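Local atomic coordinates of putative DNA-binding protein (Ralstonia eutropha, PDB entry 3HWU), a protein that is of unknown function but is built on a PCC (DUF296) domain, assembles as a trimer and may bind DNA. Residues Y15-R20 with Q27-L32; F132-P135 with N140-G143; A52-Y57 with G94-G99; D23-N28 with A75-S80; G79-K84 with P88-H93. One frame throughout, in Å; residues are numbered along the deposited sequence. Where two conformers were deposited one is given.

Contacts 1 and 4 use the same helix, 25-35, and share Gln27 and Asn28; both are buried, apolar packings of that helix on the large antiparallel sheet, without a hydrogen bond between their segments. Contact 3 is also buried and apolar, but there two strands of the sheet face each other through side chains. Contact 5, partly buried, is backbone pairing of the neighbouring strands 72-84 and 87-97, continuing strand 72-84 from contact 4 and strand 87-97 from contact 3. Contact 2, a small hairpin beside the end of strand 72-84, is the more peripheral, about 18 Å, centre to centre, from the middle of the chain; it touches contact 5 through Leu142 and Ala82 and faces another subunit.

Contact 1 of 5, residues Y15-R20 with Q27-L32; sequences YLMVLR and QNLEQL
Selenomethionine Met17 makes the largest single contribution to the packing between strand 15-20 and helix 27-32. Its CG lies anti to the backbone N (chi1 176°), and a bend at the last torsion brings CE to 4.1 Å from Leu32 CB, the two side chains reaching toward each other. The same methyl lies 4.0 Å from the carbonyl oxygen of Asn28, while SE passes 4.2 Å from Leu29 CD2.

Leu19 and Asn28 slide past one another in opposite directions. Both Leu19 methyls touch the asparagine CB, CD1 at 3.8 Å from Asn28 CB, and CD2 also touches OD1. Asn28 ND2 turns back to the start of the helix and donates to Asn24 O.

At the other end of the strand, Leu32 CD1 lies over one face of the Tyr15 ring, and Tyr15 CD2 is 4.4 Å from Leu32 CD2. Tyr8 of the neighbouring strand 8-11 also packs on Leu32 and Met17.

No hydrogen bond joins the segments, whose axes stay 10.8 Å apart at their closest. The helix is therefore held to this part of the sheet by dispersion and burial of apolar groups, and the amide-bearing Asn28 among them has its NH2 group taken up by Asn24 O.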
# COMPACT_ATOMS: atom_id res chain seq x y z
N TYR A 15 7.91 5.35 12.74
CA TYR A 15 8.68 6.47 12.20
C TYR A 15 8.07 6.89 10.88
O TYR A 15 7.39 6.10 10.20
CB TYR A 15 10.14 6.04 11.91
CG TYR A 15 10.85 5.62 13.16
CD1 TYR A 15 11.38 6.55 14.05
CD2 TYR A 15 10.97 4.28 13.49
CE1 TYR A 15 12.02 6.13 15.23
CE2 TYR A 15 11.61 3.87 14.66
CZ TYR A 15 12.10 4.79 15.52
OH TYR A 15 12.67 4.36 16.70
N LEU A 16 8.35 8.13 10.48
CA LEU A 16 8.11 8.61 9.11
C LEU A 16 9.47 9.03 8.59
O LEU A 16 10.17 9.84 9.22
CB LEU A 16 7.17 9.83 9.12
CG LEU A 16 6.88 10.45 7.75
CD1 LEU A 16 6.08 9.52 6.81
CD2 LEU A 16 6.17 11.81 7.91
N MSE A 17 9.83 8.51 7.42
CA MSE A 17 11.11 8.82 6.82
C MSE A 17 10.90 9.57 5.49
O MSE A 17 10.02 9.20 4.71
CB MSE A 17 11.87 7.50 6.62
CG MSE A 17 13.20 7.56 5.91
SE MSE A 17 14.18 5.86 6.02
CE MSE A 17 15.39 6.57 7.18
N VAL A 18 11.68 10.63 5.26
CA VAL A 18 11.66 11.37 3.99
C VAL A 18 13.09 11.35 3.44
O VAL A 18 13.97 12.05 3.93
CB VAL A 18 11.10 12.81 4.08
CG1 VAL A 18 11.15 13.48 2.68
CG2 VAL A 18 9.69 12.82 4.64
N LEU A 19 13.30 10.50 2.45
CA LEU A 19 14.58 10.37 1.77
C LEU A 19 14.62 11.33 0.59
O LEU A 19 13.60 11.78 0.09
CB LEU A 19 14.83 8.93 1.35
CG LEU A 19 14.76 7.89 2.46
CD1 LEU A 19 15.06 6.48 1.86
CD2 LEU A 19 15.77 8.16 3.59
N ARG A 20 15.83 11.70 0.21
CA ARG A 20 16.11 12.78 -0.70
C ARG A 20 16.97 12.32 -1.88
O ARG A 20 17.43 11.19 -1.92
CB ARG A 20 16.81 13.89 0.10
CG ARG A 20 16.09 14.28 1.35
CD ARG A 20 14.83 14.99 1.01
NE ARG A 20 15.16 16.25 0.39
CZ ARG A 20 15.38 17.36 1.08
NH1 ARG A 20 15.25 17.35 2.40
NH2 ARG A 20 15.71 18.44 0.43
N GLN A 27 19.00 0.58 1.64
CA GLN A 27 20.14 0.81 2.55
C GLN A 27 19.78 1.81 3.65
O GLN A 27 20.19 1.63 4.81
CB GLN A 27 21.37 1.26 1.75
CG GLN A 27 21.93 0.19 0.84
CD GLN A 27 23.09 0.64 -0.04
OE1 GLN A 27 23.56 1.80 0.03
NE2 GLN A 27 23.56 -0.28 -0.86
N ASN A 28 19.02 2.84 3.34
CA ASN A 28 18.62 3.78 4.39
C ASN A 28 17.66 3.10 5.39
O ASN A 28 17.70 3.41 6.57
CB ASN A 28 18.01 5.04 3.79
CG ASN A 28 19.04 6.11 3.49
OD1 ASN A 28 19.32 6.93 4.39
ND2 ASN A 28 19.59 6.14 2.31
N LEU A 29 16.80 2.21 4.93
CA LEU A 29 15.95 1.43 5.85
C LEU A 29 16.78 0.48 6.74
O LEU A 29 16.49 0.32 7.93
CB LEU A 29 14.90 0.65 5.07
CG LEU A 29 13.73 1.52 4.58
CD1 LEU A 29 12.97 0.79 3.46
CD2 LEU A 29 12.80 1.91 5.75
N GLU A 30 17.80 -0.15 6.15
CA GLU A 30 18.75 -0.92 6.95
C GLU A 30 19.40 -0.07 8.02
O GLU A 30 19.53 -0.50 9.18
CB GLU A 30 19.82 -1.52 6.06
CG GLU A 30 19.31 -2.60 5.10
CD GLU A 30 20.28 -3.01 3.97
OE1 GLU A 30 21.32 -2.36 3.79
OE2 GLU A 30 19.92 -3.97 3.25
N GLN A 31 19.84 1.14 7.64
CA GLN A 31 20.46 2.01 8.62
C GLN A 31 19.48 2.47 9.72
O GLN A 31 19.88 2.60 10.89
CB GLN A 31 21.09 3.23 7.91
CG GLN A 31 22.00 4.02 8.86
CD GLN A 31 23.20 3.23 9.27
OE1 GLN A 31 23.80 2.51 8.45
NE2 GLN A 31 23.56 3.32 10.55
N LEU A 32 18.23 2.76 9.37
CA LEU A 32 17.24 3.08 10.38
C LEU A 32 17.08 1.90 11.37
O LEU A 32 16.99 2.09 12.59
CB LEU A 32 15.90 3.39 9.71
CG LEU A 32 14.75 3.75 10.67
CD1 LEU A 32 14.89 5.12 11.25
CD2 LEU A 32 13.39 3.64 9.93

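Contact 2 of 5, residues F132-P135 with N140-G143; sequences FVDP and NVLG
A two-stranded antiparallel beta hairpin, strands 131-134 and 139-142, lies against the end of strand 72-84, near the C-terminal end of the chain, and Phe132 with Val141 forms its hydrogen-bonded pair. Phe132 N donates to Val141 O at 2.9 Å, and Val141 N returns a bond to Phe132 O at 2.8 Å. Both N-H groups point nearly straight at their acceptors, with angles of 161° and 164°. Phe132 O also receives a CA-H contact from Asn140 CA. Val133 and Asn140 form the next, non-hydrogen-bonded pair, their side chains on the sheet face away from Phe132.

The Phe132 ring leans over the partner strand because chi1 is 67°, which sets CG between the backbone N and the carbonyl carbon. Phe132 and Val141 lie side by side, with CZ 4.1 Å from Val141 CB. Where the chain leaves the strand, Gly143 comes in at the ring edge, its N in the ring plane and its CA 3.6 Å from Phe132 CE1. On the other flank of Val141, CG2 touches Asp134 CB at 3.7 Å.

Asp134 uses its carboxylate outside the hairpin: OD1 accepts from Glu136 N, and OD2 forms a salt bridge with Arg20 of the third subunit. That arginine also packs on Phe132 and Val141. The face bearing these two residues thus combines an apolar surface with a buried carboxylate whose charge is met across the interface, and the hairpin contributes to trimer contacts as well as to its own pairing.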
# COMPACT_ATOMS: atom_id res chain seq x y z
N PHE A 132 14.22 -16.68 7.99
CA PHE A 132 14.92 -17.98 7.91
C PHE A 132 14.56 -18.60 6.57
O PHE A 132 13.50 -18.34 6.01
CB PHE A 132 14.45 -18.93 9.07
CG PHE A 132 13.00 -19.35 8.94
CD1 PHE A 132 11.97 -18.47 9.37
CD2 PHE A 132 12.63 -20.58 8.36
CE1 PHE A 132 10.60 -18.78 9.17
CE2 PHE A 132 11.27 -20.92 8.21
CZ PHE A 132 10.26 -20.04 8.61
N VAL A 133 15.39 -19.52 6.09
CA VAL A 133 15.08 -20.27 4.89
C VAL A 133 14.09 -21.38 5.24
O VAL A 133 14.38 -22.22 6.08
CB VAL A 133 16.35 -20.88 4.23
CG1 VAL A 133 15.94 -21.60 2.97
CG2 VAL A 133 17.35 -19.76 3.95
N ASP A 134 12.95 -21.36 4.56
CA ASP A 134 11.91 -22.39 4.66
C ASP A 134 12.31 -23.57 3.78
O ASP A 134 12.23 -23.50 2.55
CB ASP A 134 10.54 -21.84 4.23
CG ASP A 134 9.42 -22.86 4.29
OD1 ASP A 134 9.70 -24.08 4.10
OD2 ASP A 134 8.26 -22.41 4.49
N PRO A 135 12.74 -24.67 4.40
CA PRO A 135 13.29 -25.77 3.60
C PRO A 135 12.30 -26.43 2.66
O PRO A 135 12.72 -27.07 1.72
CB PRO A 135 13.82 -26.73 4.65
CG PRO A 135 13.01 -26.47 5.86
CD PRO A 135 12.67 -25.01 5.83
N ASN A 140 13.47 -17.41 1.74
CA ASN A 140 13.41 -16.73 3.03
C ASN A 140 11.98 -16.41 3.43
O ASN A 140 11.24 -15.89 2.60
CB ASN A 140 14.22 -15.43 3.02
CG ASN A 140 15.69 -15.66 3.01
OD1 ASN A 140 16.41 -15.16 2.13
ND2 ASN A 140 16.16 -16.43 3.96
N VAL A 141 11.63 -16.68 4.67
CA VAL A 141 10.32 -16.37 5.21
C VAL A 141 10.52 -15.68 6.57
O VAL A 141 11.44 -15.99 7.33
CB VAL A 141 9.49 -17.66 5.41
CG1 VAL A 141 8.19 -17.38 6.15
CG2 VAL A 141 9.23 -18.37 4.06
N LEU A 142 9.61 -14.76 6.91
CA LEU A 142 9.63 -14.08 8.19
C LEU A 142 9.13 -15.01 9.29
O LEU A 142 8.03 -15.51 9.20
CB LEU A 142 8.74 -12.83 8.10
CG LEU A 142 8.70 -11.88 9.30
CD1 LEU A 142 10.11 -11.42 9.73
CD2 LEU A 142 7.78 -10.69 8.97
N GLY A 143 9.96 -15.25 10.29
CA GLY A 143 9.57 -16.09 11.40
C GLY A 143 8.80 -15.31 12.42
O GLY A 143 9.18 -14.21 12.76

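Contact 3 of 5, residues A52-Y57 with G94-G99; sequences ATFGFY and GTVTDG
Phe54 and Val96 meet from opposite directions, each reaching from its own strand into the space between 52-57 and 94-97. Phe54 has its CG anti to the carbonyl carbon and beside the backbone N (chi1 -61°), with the ring turned to chi2 -87°; this carries the far end of the ring across to the other strand. Val96 answers with both methyls. Its CG1 approaches the ring edge in the ring plane, 4.0 Å from Phe54 CZ, whereas CG2 lies 3.8 Å from Phe54 CE2. The valine rotation behind this, chi1 -64°, places CG2 between the backbone N and the carbonyl carbon.

The ring also meets the backbone carbonyl of Gly94 obliquely, Phe54 CE1 sitting 3.5 Å from Gly94 O. Ala52, two residues earlier on the same side of the strand, adds a smaller touch, its CB 4.2 Å from Val96 CG1. No hydrogen bond crosses; the strand axes remain 9.2 Å apart at their closest, so the contact is made by side chains and by the Gly94 carbonyl that the phenyl ring reaches.

These are next-but-one strands of the curved antiparallel sheet, whose side chains meet over strand 103-114; Leu108 and Leu111 of that strand pack on Phe54 and Ala52 respectively. Val72 of strand 72-84, the other neighbour of strand 87-97, packs on Val96, and Phe101 of the third subunit packs on Phe54.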
# COMPACT_ATOMS: atom_id res chain seq x y z
N ALA A 52 15.27 1.85 -10.22
CA ALA A 52 14.63 0.84 -9.41
C ALA A 52 14.91 -0.49 -10.09
O ALA A 52 14.56 -0.68 -11.25
CB ALA A 52 13.15 1.10 -9.27
N THR A 53 15.47 -1.43 -9.34
CA THR A 53 15.83 -2.76 -9.83
C THR A 53 15.01 -3.81 -9.09
O THR A 53 15.01 -3.86 -7.87
CB THR A 53 17.33 -3.02 -9.67
OG1 THR A 53 18.06 -2.01 -10.36
CG2 THR A 53 17.73 -4.41 -10.19
N PHE A 54 14.32 -4.63 -9.87
CA PHE A 54 13.51 -5.72 -9.39
C PHE A 54 14.16 -7.04 -9.76
O PHE A 54 15.00 -7.12 -10.66
CB PHE A 54 12.14 -5.61 -10.05
CG PHE A 54 11.43 -4.32 -9.70
CD1 PHE A 54 10.66 -4.25 -8.56
CD2 PHE A 54 11.60 -3.18 -10.47
CE1 PHE A 54 10.03 -3.10 -8.22
CE2 PHE A 54 10.96 -2.00 -10.10
CZ PHE A 54 10.18 -1.98 -8.96
N GLY A 55 13.71 -8.10 -9.12
CA GLY A 55 14.20 -9.44 -9.42
C GLY A 55 13.06 -10.43 -9.43
O GLY A 55 12.17 -10.34 -8.57
N PHE A 56 13.07 -11.40 -10.35
CA PHE A 56 12.11 -12.50 -10.37
C PHE A 56 12.93 -13.75 -10.12
O PHE A 56 13.81 -14.14 -10.90
CB PHE A 56 11.33 -12.58 -11.68
CG PHE A 56 10.14 -13.46 -11.59
CD1 PHE A 56 8.97 -13.02 -10.98
CD2 PHE A 56 10.16 -14.73 -12.10
CE1 PHE A 56 7.88 -13.85 -10.88
CE2 PHE A 56 9.05 -15.56 -12.02
CZ PHE A 56 7.92 -15.12 -11.40
N TYR A 57 12.65 -14.42 -9.02
CA TYR A 57 13.52 -15.49 -8.57
C TYR A 57 13.33 -16.78 -9.36
O TYR A 57 12.22 -17.22 -9.61
CB TYR A 57 13.27 -15.79 -7.10
CG TYR A 57 14.36 -16.62 -6.45
CD1 TYR A 57 15.62 -16.10 -6.23
CD2 TYR A 57 14.13 -17.92 -6.04
CE1 TYR A 57 16.62 -16.85 -5.64
CE2 TYR A 57 15.10 -18.68 -5.44
CZ TYR A 57 16.36 -18.14 -5.25
OH TYR A 57 17.32 -18.88 -4.59
N GLY A 94 7.62 -3.27 -4.88
CA GLY A 94 7.22 -1.99 -5.38
C GLY A 94 6.52 -2.06 -6.71
O GLY A 94 6.63 -3.04 -7.42
N THR A 95 5.87 -0.95 -7.05
CA THR A 95 5.15 -0.73 -8.28
C THR A 95 5.64 0.64 -8.81
O THR A 95 5.56 1.64 -8.09
CB THR A 95 3.60 -0.62 -8.00
OG1 THR A 95 3.16 -1.80 -7.25
CG2 THR A 95 2.82 -0.44 -9.23
N VAL A 96 6.16 0.67 -10.04
CA VAL A 96 6.72 1.88 -10.68
C VAL A 96 6.03 2.14 -12.00
O VAL A 96 5.54 1.20 -12.65
CB VAL A 96 8.26 1.82 -10.86
CG1 VAL A 96 8.98 1.76 -9.49
CG2 VAL A 96 8.71 0.64 -11.73
N THR A 97 5.99 3.40 -12.39
CA THR A 97 5.36 3.81 -13.63
C THR A 97 6.21 4.93 -14.26
O THR A 97 6.92 5.67 -13.55
CB THR A 97 3.93 4.35 -13.41
OG1 THR A 97 3.98 5.53 -12.61
CG2 THR A 97 3.02 3.29 -12.73
N ASP A 98 6.10 5.08 -15.57
CA ASP A 98 6.86 6.10 -16.30
C ASP A 98 5.91 7.00 -17.07
O ASP A 98 4.74 7.12 -16.76
CB ASP A 98 7.89 5.44 -17.22
CG ASP A 98 7.25 4.68 -18.37
OD1 ASP A 98 6.00 4.61 -18.43
OD2 ASP A 98 8.04 4.08 -19.17
N GLY A 99 6.43 7.67 -18.11
CA GLY A 99 5.60 8.56 -18.89
C GLY A 99 4.55 7.89 -19.76
O GLY A 99 3.72 8.58 -20.33

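Contact 4 of 5, residues D23-N28 with A75-S80; sequences DNVLQN and ANMTGS
A single long side chain, selenomethionine Met77, bridges most of the gap between Val25 at the start of the helix and strand 75-80, whose backbones stay more than 10 Å apart at the nearest CA atoms. Met77 and Val25 reach toward each other tip to tip, with CE 3.9 Å from Val25 CG1 and SE 4.1 Å from the same methyl. Extended through its first two torsions, the selenomethionine turns only at the last, chi3 67°. Leu26 CD2 adds a looser touch at 4.4 Å from Met77 SE.

The helix end that presents Val25 and Leu26 is fixed by Asn24. Asn24 is the N-cap, and its OD1 accepts from Gln27 N at 3.0 Å, while its backbone O takes two bonds from Asn28, one from N and one from ND2. The bond from Asn28 ND2 to Asn24 O, 2.9 Å long, is nearly straight at 167° but arrives above the carbonyl plane.

On the strand, Thr78 OG1 donates to Asn76 OD1 at 2.7 Å, in the carbonyl plane and on a lone pair. Asn76 ND2 in turn donates to Thr78 OG1 of the second subunit, linking copies around the trimer. A classic beta bulge sets Ala75 and Asn76 together opposite Thr95 of strand 87-97. The whole is a capped helix packed by its first turn on an antiparallel sheet, part of the PCC domain core.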
# COMPACT_ATOMS: atom_id res chain seq x y z
N ASP A 23 19.49 9.16 -2.41
CA ASP A 23 19.48 8.18 -1.31
C ASP A 23 19.11 6.78 -1.82
O ASP A 23 18.16 6.60 -2.57
CB ASP A 23 18.49 8.58 -0.22
CG ASP A 23 18.91 9.78 0.60
OD1 ASP A 23 20.13 10.12 0.61
OD2 ASP A 23 18.06 10.37 1.34
N ASN A 24 19.85 5.80 -1.31
CA ASN A 24 19.62 4.41 -1.57
C ASN A 24 18.56 3.90 -0.59
O ASN A 24 18.80 3.87 0.62
CB ASN A 24 20.91 3.61 -1.42
CG ASN A 24 20.71 2.15 -1.73
OD1 ASN A 24 19.89 1.51 -1.08
ND2 ASN A 24 21.40 1.62 -2.75
N VAL A 25 17.38 3.58 -1.09
CA VAL A 25 16.21 3.42 -0.20
C VAL A 25 16.34 2.24 0.76
O VAL A 25 16.14 2.37 1.97
CB VAL A 25 14.93 3.35 -1.04
CG1 VAL A 25 13.69 3.03 -0.15
CG2 VAL A 25 14.70 4.67 -1.82
N LEU A 26 16.65 1.05 0.23
CA LEU A 26 16.71 -0.10 1.14
C LEU A 26 17.88 0.04 2.11
O LEU A 26 17.77 -0.37 3.25
CB LEU A 26 16.73 -1.45 0.42
CG LEU A 26 15.57 -1.66 -0.59
CD1 LEU A 26 15.69 -3.08 -1.12
CD2 LEU A 26 14.22 -1.44 0.02
N GLN A 27 19.00 0.58 1.64
CA GLN A 27 20.14 0.81 2.55
C GLN A 27 19.78 1.81 3.65
O GLN A 27 20.19 1.63 4.81
CB GLN A 27 21.37 1.26 1.75
CG GLN A 27 21.93 0.19 0.84
CD GLN A 27 23.09 0.64 -0.04
OE1 GLN A 27 23.56 1.80 0.03
NE2 GLN A 27 23.56 -0.28 -0.86
N ASN A 28 19.02 2.84 3.34
CA ASN A 28 18.62 3.78 4.39
C ASN A 28 17.66 3.10 5.39
O ASN A 28 17.70 3.41 6.57
CB ASN A 28 18.01 5.04 3.79
CG ASN A 28 19.04 6.11 3.49
OD1 ASN A 28 19.32 6.93 4.39
ND2 ASN A 28 19.59 6.14 2.31
N ALA A 75 4.72 4.19 -7.42
CA ALA A 75 3.32 4.32 -7.04
C ALA A 75 3.03 3.72 -5.66
O ALA A 75 2.16 4.17 -4.94
CB ALA A 75 2.40 3.67 -8.12
N ASN A 76 3.80 2.68 -5.30
CA ASN A 76 3.74 2.11 -3.95
C ASN A 76 4.95 1.26 -3.71
O ASN A 76 5.42 0.62 -4.63
CB ASN A 76 2.47 1.23 -3.80
CG ASN A 76 2.52 0.41 -2.51
OD1 ASN A 76 3.04 -0.73 -2.54
ND2 ASN A 76 2.02 0.97 -1.36
N MSE A 77 5.40 1.28 -2.47
CA MSE A 77 6.27 0.25 -1.92
C MSE A 77 5.59 -0.31 -0.68
O MSE A 77 4.98 0.46 0.07
CB MSE A 77 7.60 0.91 -1.52
CG MSE A 77 8.62 -0.06 -0.87
SE MSE A 77 10.40 0.72 -0.66
CE MSE A 77 9.99 2.08 0.64
N THR A 78 5.73 -1.62 -0.46
CA THR A 78 5.18 -2.28 0.72
C THR A 78 6.25 -3.26 1.16
O THR A 78 6.81 -3.98 0.34
CB THR A 78 3.86 -3.01 0.39
OG1 THR A 78 2.93 -2.08 -0.16
CG2 THR A 78 3.22 -3.63 1.63
N GLY A 79 6.54 -3.35 2.47
CA GLY A 79 7.58 -4.27 2.93
C GLY A 79 7.68 -4.43 4.42
O GLY A 79 6.79 -3.99 5.16
N SER A 80 8.71 -5.13 4.85
CA SER A 80 8.99 -5.37 6.26
C SER A 80 10.46 -5.25 6.57
O SER A 80 11.32 -5.48 5.73
CB SER A 80 8.49 -6.75 6.71
OG SER A 80 9.10 -7.79 5.97

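Contact 5 of 5, residues G79-K84 with P88-H93; sequences GSIAWK and PSIHAH
Gly79 lies opposite Ala92, a non-hydrogen-bonded position where the CA atoms come within 4.1 Å. Ser80 and His91 follow with two backbone bonds: Ser80 N to His91 O, 2.8 Å, and His91 N to Ser80 O, 3.0 Å, both in the carbonyl plane. Ser80 OG rests 3.7 Å from His91 CB, yet the polar ends of both residues bond to Glu119 of the third subunit. His91 and His93, with His107, possibly outline a vacant metal site.

Ile81 lies beside Ile90 on the other face, the side chains pointing the same way with Ile81 CG1 3.8 Å from Ile90 CD1; Phe43 of strand 40-49 packs on both. Strands 72-84 and 87-97 form an antiparallel beta hairpin within the large sheet of the PCC domain.

Ala82 pairs with Ser89 through bonds in both directions. The one from Ser89 N to Ala82 O is short, 2.7 Å, and enters above the carbonyl plane. Trp83 holds its indole against Pro88: Pro88 CA lies over one face of the indole, offset toward the rim, and Pro88 CD is 3.6 Å from CZ3 of Trp83. Trp83 NE1 donates to Ile38 O, and Arg128 makes a cation-pi contact with the ring. Lys84 CB meets Ser89 CB at 4.0 Å before its extended chain leads away.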
# COMPACT_ATOMS: atom_id res chain seq x y z
N GLY A 79 6.54 -3.35 2.47
CA GLY A 79 7.58 -4.27 2.93
C GLY A 79 7.68 -4.43 4.42
O GLY A 79 6.79 -3.99 5.16
N SER A 80 8.71 -5.13 4.85
CA SER A 80 8.99 -5.37 6.26
C SER A 80 10.46 -5.25 6.57
O SER A 80 11.32 -5.48 5.73
CB SER A 80 8.49 -6.75 6.71
OG SER A 80 9.10 -7.79 5.97
N ILE A 81 10.71 -4.90 7.83
CA ILE A 81 12.05 -4.91 8.45
C ILE A 81 12.13 -6.06 9.43
O ILE A 81 11.28 -6.19 10.32
CB ILE A 81 12.34 -3.62 9.21
CG1 ILE A 81 12.20 -2.39 8.28
CG2 ILE A 81 13.74 -3.62 9.83
CD1 ILE A 81 12.46 -1.00 8.95
N ALA A 82 13.15 -6.90 9.26
CA ALA A 82 13.48 -7.95 10.19
C ALA A 82 15.00 -8.15 10.12
O ALA A 82 15.72 -7.25 9.68
CB ALA A 82 12.67 -9.23 9.93
N TRP A 83 15.47 -9.27 10.64
CA TRP A 83 16.90 -9.53 10.82
C TRP A 83 17.28 -10.89 10.27
O TRP A 83 16.46 -11.79 10.23
CB TRP A 83 17.27 -9.42 12.30
CG TRP A 83 16.94 -8.05 12.81
CD1 TRP A 83 15.72 -7.62 13.25
CD2 TRP A 83 17.81 -6.91 12.83
NE1 TRP A 83 15.79 -6.29 13.52
CE2 TRP A 83 17.06 -5.83 13.31
CE3 TRP A 83 19.17 -6.72 12.56
CZ2 TRP A 83 17.59 -4.57 13.49
CZ3 TRP A 83 19.70 -5.46 12.75
CH2 TRP A 83 18.92 -4.41 13.22
N LYS A 84 18.52 -11.02 9.84
CA LYS A 84 19.04 -12.32 9.47
C LYS A 84 20.54 -12.31 9.74
O LYS A 84 21.28 -11.45 9.25
CB LYS A 84 18.72 -12.66 8.01
CG LYS A 84 19.21 -14.07 7.63
CD LYS A 84 18.64 -14.54 6.33
CE LYS A 84 19.18 -15.97 5.96
NZ LYS A 84 18.90 -16.40 4.56
N PRO A 88 20.31 -6.28 9.35
CA PRO A 88 18.94 -6.01 8.91
C PRO A 88 18.63 -6.71 7.61
O PRO A 88 19.47 -6.78 6.72
CB PRO A 88 18.90 -4.49 8.75
CG PRO A 88 20.14 -3.98 9.22
CD PRO A 88 21.12 -5.08 9.42
N SER A 89 17.39 -7.17 7.52
CA SER A 89 16.91 -7.93 6.38
C SER A 89 15.60 -7.33 5.91
O SER A 89 14.56 -7.49 6.55
CB SER A 89 16.70 -9.39 6.76
OG SER A 89 16.19 -10.15 5.69
N ILE A 90 15.71 -6.48 4.88
CA ILE A 90 14.56 -5.73 4.36
C ILE A 90 13.93 -6.58 3.26
O ILE A 90 14.60 -7.09 2.35
CB ILE A 90 14.99 -4.34 3.80
CG1 ILE A 90 15.80 -3.50 4.76
CG2 ILE A 90 13.79 -3.52 3.35
CD1 ILE A 90 15.17 -3.25 6.10
N HIS A 91 12.62 -6.72 3.29
CA HIS A 91 11.84 -7.43 2.29
C HIS A 91 10.87 -6.41 1.74
O HIS A 91 9.97 -5.96 2.45
CB HIS A 91 11.08 -8.59 2.91
CG HIS A 91 10.30 -9.38 1.93
ND1 HIS A 91 9.29 -10.25 2.30
CD2 HIS A 91 10.39 -9.44 0.58
CE1 HIS A 91 8.82 -10.84 1.21
NE2 HIS A 91 9.48 -10.36 0.16
N ALA A 92 11.06 -5.99 0.50
CA ALA A 92 10.26 -4.93 -0.06
C ALA A 92 9.82 -5.29 -1.49
O ALA A 92 10.61 -5.81 -2.28
CB ALA A 92 11.03 -3.58 -0.08
N HIS A 93 8.59 -4.90 -1.81
CA HIS A 93 8.06 -4.94 -3.16
C HIS A 93 7.70 -3.51 -3.57
O HIS A 93 7.40 -2.65 -2.72
CB HIS A 93 6.82 -5.84 -3.26
CG HIS A 93 7.09 -7.31 -3.06
ND1 HIS A 93 6.12 -8.25 -3.28
CD2 HIS A 93 8.19 -7.99 -2.67
CE1 HIS A 93 6.63 -9.45 -3.10
NE2 HIS A 93 7.89 -9.33 -2.76